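Local coordinates for protein 2-dehydro-3-deoxy-d-gluconate/2-dehydro-3-deoxy-phosphogluconate aldolase (PDB 4UXD) that is an archaeal aldolase of the dihydrodipicolinate synthetase family, folded as a (beta/alpha)8 barrel with added C-terminal helices and assembled from four chains, at residues 226-229 / 233-236; 206-211 / 258-263; 47-52 / 274-279. All coordinates share one frame; numbering follows the deposited sequence.

Contact 1. Residues 226-229 / 233-236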
# COMPACT_ATOMS: atom_id res chain seq x y z
N GLY A 226 10.81 22.72 -6.40
CA GLY A 226 10.42 22.90 -7.79
C GLY A 226 9.69 24.20 -8.11
O GLY A 226 9.74 24.68 -9.24
N THR A 227 9.00 24.77 -7.13
CA THR A 227 8.27 26.01 -7.38
C THR A 227 9.20 27.18 -7.72
O THR A 227 8.74 28.21 -8.21
CB THR A 227 7.42 26.40 -6.17
OG1 THR A 227 8.26 26.67 -5.04
CG2 THR A 227 6.43 25.28 -5.86
N THR A 228 10.50 27.04 -7.47
CA THR A 228 11.44 28.10 -7.79
C THR A 228 11.61 28.27 -9.31
O THR A 228 12.22 29.23 -9.76
CB THR A 228 12.83 27.87 -7.15
OG1 THR A 228 13.40 26.65 -7.65
CG2 THR A 228 12.70 27.79 -5.65
N ASN A 229 11.06 27.34 -10.09
CA ASN A 229 11.11 27.46 -11.54
C ASN A 229 10.30 28.66 -12.06
O ASN A 229 10.47 29.08 -13.20
CB ASN A 229 10.58 26.17 -12.19
CG ASN A 229 11.61 25.07 -12.21
OD1 ASN A 229 12.47 25.03 -13.09
ND2 ASN A 229 11.52 24.16 -11.24
N GLY A 233 8.88 32.71 -4.05
CA GLY A 233 8.34 32.47 -2.72
C GLY A 233 9.26 31.70 -1.79
O GLY A 233 9.57 32.16 -0.70
N ILE A 234 9.70 30.53 -2.23
CA ILE A 234 10.62 29.72 -1.44
C ILE A 234 11.90 30.47 -1.09
O ILE A 234 12.44 30.27 -0.00
CB ILE A 234 10.98 28.42 -2.18
CG1 ILE A 234 9.87 27.39 -2.00
CG2 ILE A 234 12.33 27.83 -1.69
CD1 ILE A 234 9.71 26.88 -0.57
N VAL A 235 12.41 31.31 -1.98
CA VAL A 235 13.69 31.97 -1.71
C VAL A 235 13.57 33.12 -0.70
O VAL A 235 14.43 33.27 0.18
CB VAL A 235 14.33 32.49 -3.00
CG1 VAL A 235 15.67 33.19 -2.69
CG2 VAL A 235 14.55 31.35 -3.96
N ARG A 236 12.51 33.93 -0.83
CA ARG A 236 12.18 34.92 0.19
C ARG A 236 12.11 34.25 1.55
O ARG A 236 12.75 34.68 2.50
CB ARG A 236 10.85 35.63 -0.12
CG ARG A 236 10.85 36.38 -1.45
CD ARG A 236 9.64 37.30 -1.61
NE ARG A 236 8.46 36.60 -2.09
CZ ARG A 236 7.38 36.30 -1.37
NH1 ARG A 236 7.30 36.65 -0.08
NH2 ARG A 236 6.37 35.65 -1.94
O HOH W 1 9.22 29.12 -4.74

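Contact 2. Residues 206-211 / 258-263. With IPA (isopropyl alcohol), chain G.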
# COMPACT_ATOMS: atom_id res chain seq x y z
N GLN A 206 15.38 19.38 2.37
CA GLN A 206 13.96 19.08 2.28
C GLN A 206 13.50 19.26 0.82
O GLN A 206 13.68 20.32 0.24
CB GLN A 206 13.16 19.98 3.23
CG GLN A 206 11.63 19.85 3.12
CD GLN A 206 11.13 18.42 3.35
OE1 GLN A 206 10.84 17.70 2.40
NE2 GLN A 206 11.04 18.01 4.62
N GLY A 207 12.89 18.23 0.26
CA GLY A 207 12.53 18.22 -1.15
C GLY A 207 11.14 18.70 -1.43
O GLY A 207 10.75 18.84 -2.58
N GLN A 208 10.36 18.94 -0.37
CA GLN A 208 8.98 19.38 -0.54
C GLN A 208 8.82 20.81 -0.05
O GLN A 208 9.06 21.09 1.12
CB GLN A 208 8.00 18.46 0.20
CG GLN A 208 7.99 17.02 -0.29
CD GLN A 208 7.51 16.87 -1.73
OE1 GLN A 208 7.10 17.83 -2.38
NE2 GLN A 208 7.58 15.64 -2.24
N ASP A 209 8.42 21.68 -0.97
CA ASP A 209 8.38 23.12 -0.74
C ASP A 209 7.52 23.53 0.46
O ASP A 209 7.87 24.46 1.19
CB ASP A 209 7.85 23.83 -1.99
CG ASP A 209 8.57 23.40 -3.26
OD1 ASP A 209 9.03 22.24 -3.35
OD2 ASP A 209 8.68 24.24 -4.17
N ASP A 210 6.41 22.85 0.67
CA ASP A 210 5.54 23.25 1.77
C ASP A 210 6.11 22.86 3.14
O ASP A 210 5.67 23.36 4.17
CB ASP A 210 4.13 22.67 1.59
CG ASP A 210 4.13 21.22 1.19
OD1 ASP A 210 5.13 20.73 0.62
OD2 ASP A 210 3.08 20.57 1.45
N LEU A 211 7.12 21.99 3.14
CA LEU A 211 7.70 21.49 4.37
C LEU A 211 9.00 22.21 4.77
O LEU A 211 9.59 21.92 5.82
CB LEU A 211 7.96 20.00 4.25
CG LEU A 211 6.79 19.07 3.95
CD1 LEU A 211 7.22 17.65 4.25
CD2 LEU A 211 5.53 19.42 4.72
N PRO A 258 -0.19 27.30 -0.71
CA PRO A 258 -1.36 27.37 -1.60
C PRO A 258 -0.98 27.12 -3.04
O PRO A 258 -1.77 26.53 -3.79
CB PRO A 258 -1.87 28.79 -1.38
CG PRO A 258 -1.40 29.13 -0.02
CD PRO A 258 -0.03 28.55 0.05
N LEU A 259 0.23 27.53 -3.43
CA LEU A 259 0.75 27.21 -4.76
C LEU A 259 1.01 25.71 -4.94
O LEU A 259 0.69 25.14 -6.00
CB LEU A 259 2.05 27.96 -5.03
CG LEU A 259 2.64 27.66 -6.41
CD1 LEU A 259 1.72 28.17 -7.51
CD2 LEU A 259 4.03 28.22 -6.53
N MET A 260 1.60 25.09 -3.92
CA MET A 260 1.84 23.65 -3.91
C MET A 260 0.54 22.85 -4.03
O MET A 260 0.54 21.74 -4.56
CB MET A 260 2.59 23.22 -2.64
CG MET A 260 4.12 23.42 -2.68
SD MET A 260 4.90 22.59 -4.09
CE MET A 260 4.80 20.86 -3.67
N LYS A 261 -0.56 23.41 -3.53
CA LYS A 261 -1.84 22.73 -3.61
C LYS A 261 -2.38 22.78 -5.02
O LYS A 261 -2.87 21.78 -5.54
CB LYS A 261 -2.86 23.35 -2.66
CG LYS A 261 -4.22 22.63 -2.66
CD LYS A 261 -5.22 23.33 -1.74
CE LYS A 261 -6.60 22.70 -1.84
NZ LYS A 261 -7.67 23.61 -1.32
N LYS A 262 -2.31 23.97 -5.62
CA LYS A 262 -2.69 24.16 -7.02
C LYS A 262 -1.93 23.16 -7.89
O LYS A 262 -2.54 22.40 -8.63
CB LYS A 262 -2.40 25.60 -7.49
CG LYS A 262 -3.34 26.66 -6.96
CD LYS A 262 -4.62 26.76 -7.81
CE LYS A 262 -5.52 27.91 -7.37
NZ LYS A 262 -6.72 28.07 -8.25
N LEU A 263 -0.60 23.15 -7.78
CA LEU A 263 0.26 22.28 -8.60
C LEU A 263 -0.01 20.78 -8.41
O LEU A 263 0.25 19.97 -9.32
CB LEU A 263 1.73 22.58 -8.31
CG LEU A 263 2.22 23.97 -8.75
CD1 LEU A 263 3.60 24.27 -8.20
CD2 LEU A 263 2.22 24.11 -10.28
C1 IPA G . 6.36 14.37 -7.10
C2 IPA G . 7.10 14.55 -5.78
C3 IPA G . 6.67 13.50 -4.75
O2 IPA G . 6.77 15.84 -5.32

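Contact 3. Residues 47-52 / 274-279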
# COMPACT_ATOMS: atom_id res chain seq x y z
N THR A 47 15.40 27.17 -21.95
CA THR A 47 16.29 26.78 -20.86
C THR A 47 17.12 27.98 -20.40
O THR A 47 17.47 28.09 -19.23
CB THR A 47 17.23 25.63 -21.30
OG1 THR A 47 16.45 24.52 -21.74
CG2 THR A 47 18.14 25.18 -20.17
N ASN A 48 17.45 28.87 -21.33
CA ASN A 48 18.20 30.07 -21.01
C ASN A 48 17.30 31.07 -20.28
O ASN A 48 17.69 31.69 -19.30
CB ASN A 48 18.79 30.70 -22.27
CG ASN A 48 19.96 31.61 -21.97
OD1 ASN A 48 19.79 32.82 -21.80
ND2 ASN A 48 21.16 31.04 -21.91
N ILE A 49 16.08 31.21 -20.77
CA ILE A 49 15.11 32.09 -20.14
C ILE A 49 14.95 31.69 -18.69
O ILE A 49 14.84 32.55 -17.82
CB ILE A 49 13.76 32.03 -20.87
CG1 ILE A 49 13.89 32.81 -22.18
CG2 ILE A 49 12.64 32.59 -20.02
CD1 ILE A 49 12.85 32.48 -23.24
N LEU A 50 15.00 30.38 -18.44
CA LEU A 50 14.83 29.81 -17.12
C LEU A 50 16.04 30.05 -16.22
O LEU A 50 15.90 30.44 -15.05
CB LEU A 50 14.56 28.30 -17.23
CG LEU A 50 14.55 27.53 -15.91
CD1 LEU A 50 13.53 28.13 -14.95
CD2 LEU A 50 14.26 26.05 -16.14
N ILE A 51 17.22 29.77 -16.77
CA ILE A 51 18.47 30.03 -16.07
C ILE A 51 18.58 31.49 -15.64
O ILE A 51 19.11 31.79 -14.58
CB ILE A 51 19.68 29.68 -16.97
CG1 ILE A 51 19.79 28.17 -17.14
CG2 ILE A 51 20.99 30.20 -16.37
CD1 ILE A 51 20.62 27.75 -18.31
N LYS A 52 18.08 32.40 -16.47
CA LYS A 52 18.20 33.82 -16.17
C LYS A 52 17.15 34.24 -15.14
O LYS A 52 17.38 35.18 -14.37
CB LYS A 52 18.07 34.66 -17.45
CG LYS A 52 19.25 34.50 -18.43
CD LYS A 52 20.60 34.77 -17.78
CE LYS A 52 21.66 35.15 -18.81
NZ LYS A 52 22.01 34.07 -19.79
N GLU A 274 3.46 23.91 -17.60
CA GLU A 274 2.51 24.92 -18.05
C GLU A 274 2.77 26.25 -17.34
O GLU A 274 2.80 27.31 -17.96
CB GLU A 274 1.08 24.46 -17.80
CG GLU A 274 0.03 25.39 -18.37
CD GLU A 274 -1.37 24.78 -18.37
OE1 GLU A 274 -1.48 23.56 -18.13
OE2 GLU A 274 -2.36 25.53 -18.59
N TYR A 275 3.00 26.17 -16.03
CA TYR A 275 3.11 27.36 -15.22
C TYR A 275 4.29 28.17 -15.69
O TYR A 275 4.25 29.40 -15.73
CB TYR A 275 3.24 27.00 -13.74
CG TYR A 275 2.80 28.09 -12.79
CD1 TYR A 275 3.53 29.27 -12.68
CD2 TYR A 275 1.67 27.94 -12.00
CE1 TYR A 275 3.13 30.27 -11.81
CE2 TYR A 275 1.27 28.94 -11.13
CZ TYR A 275 2.00 30.10 -11.04
OH TYR A 275 1.61 31.10 -10.17
N PHE A 276 5.36 27.47 -16.06
CA PHE A 276 6.55 28.12 -16.58
C PHE A 276 6.30 28.69 -17.99
O PHE A 276 6.81 29.75 -18.35
CB PHE A 276 7.72 27.15 -16.63
CG PHE A 276 8.92 27.72 -17.30
CD1 PHE A 276 9.77 28.56 -16.60
CD2 PHE A 276 9.20 27.45 -18.64
CE1 PHE A 276 10.89 29.11 -17.22
CE2 PHE A 276 10.31 27.99 -19.26
CZ PHE A 276 11.15 28.82 -18.55
N TYR A 277 5.51 27.97 -18.77
CA TYR A 277 5.29 28.35 -20.15
C TYR A 277 4.44 29.62 -20.22
O TYR A 277 4.76 30.55 -20.96
CB TYR A 277 4.61 27.21 -20.91
CG TYR A 277 5.47 25.99 -21.17
CD1 TYR A 277 6.86 26.09 -21.22
CD2 TYR A 277 4.90 24.75 -21.36
CE1 TYR A 277 7.64 24.98 -21.46
CE2 TYR A 277 5.67 23.64 -21.61
CZ TYR A 277 7.04 23.75 -21.65
OH TYR A 277 7.81 22.63 -21.90
N LYS A 278 3.36 29.64 -19.45
CA LYS A 278 2.45 30.76 -19.43
C LYS A 278 3.12 32.02 -18.89
O LYS A 278 2.87 33.12 -19.39
CB LYS A 278 1.21 30.43 -18.59
CG LYS A 278 0.19 29.52 -19.29
CD LYS A 278 -1.13 29.46 -18.51
CE LYS A 278 -2.26 28.78 -19.31
NZ LYS A 278 -2.83 29.64 -20.39
N LYS A 279 3.97 31.85 -17.89
CA LYS A 279 4.58 32.97 -17.21
C LYS A 279 5.51 33.74 -18.14
O LYS A 279 5.52 34.97 -18.15
CB LYS A 279 5.35 32.52 -15.97
CG LYS A 279 6.40 33.52 -15.54
CD LYS A 279 6.68 33.51 -14.06
CE LYS A 279 6.90 34.94 -13.58
NZ LYS A 279 8.00 35.05 -12.59

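Contact 1. Residues 226-229 / 233-236
Ile-234, in the first turn of its helix, meets both threonines of the 3-10 turn 226-229. At this start of the helix its backbone N donates to a water (2.9 Å from Ile-234 N), which in turn donates to Thr-227 OG1 at 2.6 Å. The same hydroxyl is hydrogen-bonded to OD2 of Asp-209, so a threonine suits this buried place by joining a water to a carboxylate. The Ile-234 side chain crosses that of Thr-227 at about a right angle, with CG1 lying 3.5 Å from the Thr-227 OG1. Its CB and CG2 branch meet instead the methyl of Thr-228, CG2 of Thr-228 being 3.9 Å from CB of Ile-234. Thr-228 has its OG1 between its own backbone N and carbonyl carbon (chi1 62°), bonded to Cys-225 O, which leaves the methyl to face the aliphatic side chain. Val-235 adds a looser touch, its CG2 being 4.4 Å from CG2 of Thr-228. The contact thus closes the link from strand 222-224 of the barrel to helix 233-240. Strand 27-31 packs against it through Ile-28, which touches Thr-228 and Ile-234, while helix 245-264 supplies Met-260 and Leu-263 against Thr-227 and Val-256 against Ile-234.

Contact 2. Residues 206-211 / 258-263
Met-260 reaches from its helix to lie across Asp-209, and the close packing of this contact is gathered there. CG of Met-260 rests 3.8 Å from CB of Asp-209, and its sulfur SD is equally near, 3.8 Å from the Asp-209 CG, so the thioether runs at about a right angle over the root of the carboxylate. The long, flexible methionine suits the place because it can bend twice, at chi2 (-56°) and chi3 (-72°), to fit its sulfur against the short aspartate and still carry its methyl onward. CG also comes within 4.1 Å of the backbone N of Asp-210. The Asp-209 carboxylate is buried but has polar partners: Thr-227 binds OD2, and a glycerol, probably from the crystallisation liquor, binds OD1. Segment 206-211 is the loop at the C-terminal end of strand 203-206 in the (beta/alpha)8 barrel, the end at which barrels of this family keep their active site, whereas 258-263 belongs to a helix that follows the barrel's last helix, 233-240. Toward the tip of Met-260 the fit slackens. Its CE is 4.0 Å from OE1 of Gln-208 and 4.3 Å from OD1 of Asp-210, which is engaged in a salt bridge with Arg-189 of the second subunit. Gln-208 is partly exposed, and its NE2 donates both to Ser-184 O and, at 3.2 Å and nearly straight (161°), to O2 of an isopropyl alcohol, likewise probably from the crystallisation liquor. Lys-261, exposed on the next position of the helix, runs out fully extended, and its end leads away from the loop.

Contact 3. Residues 47-52 / 274-279
The hydroxyl OH of Tyr-277 is held by two backbone groups, Gly-285 O and Leu-36 N, a grip that joins this helix to two loop residues; the next residue back, Phe-276, reaches across to Leu-50 and Ile-49. With CG anti to the backbone N (chi1 174°), the Phe-276 ring extends from its helix and bridges backbones whose nearest CA atoms, those of Leu-50 and Phe-276, are 8.5 Å apart. Its outer corner does the touching. CE1 of Phe-276 lies 3.6 Å from the CD1 methyl of Leu-50, and CZ of the ring is 3.7 Å from the Leu-50 CB, so the leucine lies along that corner at an oblique angle. Ile-49 adds a more distant touch, its CG2 being 4.3 Å from CZ of Phe-276. A long, flat side chain suits one helix and branched aliphatic ones the other, since the ring can span the gap while the methyls fit round its end. Ile-33, in a loop, also packs on the ring. Between 47-52 and 274-279 the meeting is apolar, so this join of helix 44-56 to helix 270-279 should depend on fit and burial rather than on directed bonds.

Contact 1 lies between the other two in space, its centre about 10 Å from that of contact 2 and about 13 Å from that of contact 3. Toward contact 2 the joint is partly polar, Thr-227 OG1 lying 2.6 Å from Asp-209 OD2, and partly apolar, with Thr-227 CG2 3.6 Å from Met-260 SD. Toward contact 3, Asn-229 O packs 3.5 Å from Phe-276 CD1. Contacts 2 and 3, with centres about 19 Å apart, meet through successive helices, Leu-259 CD1 being 3.7 Å from Tyr-275 CE2. Glycerol bound beside Thr-227 and Asp-209 is consistent with a pocket bordered by contacts 1 and 2.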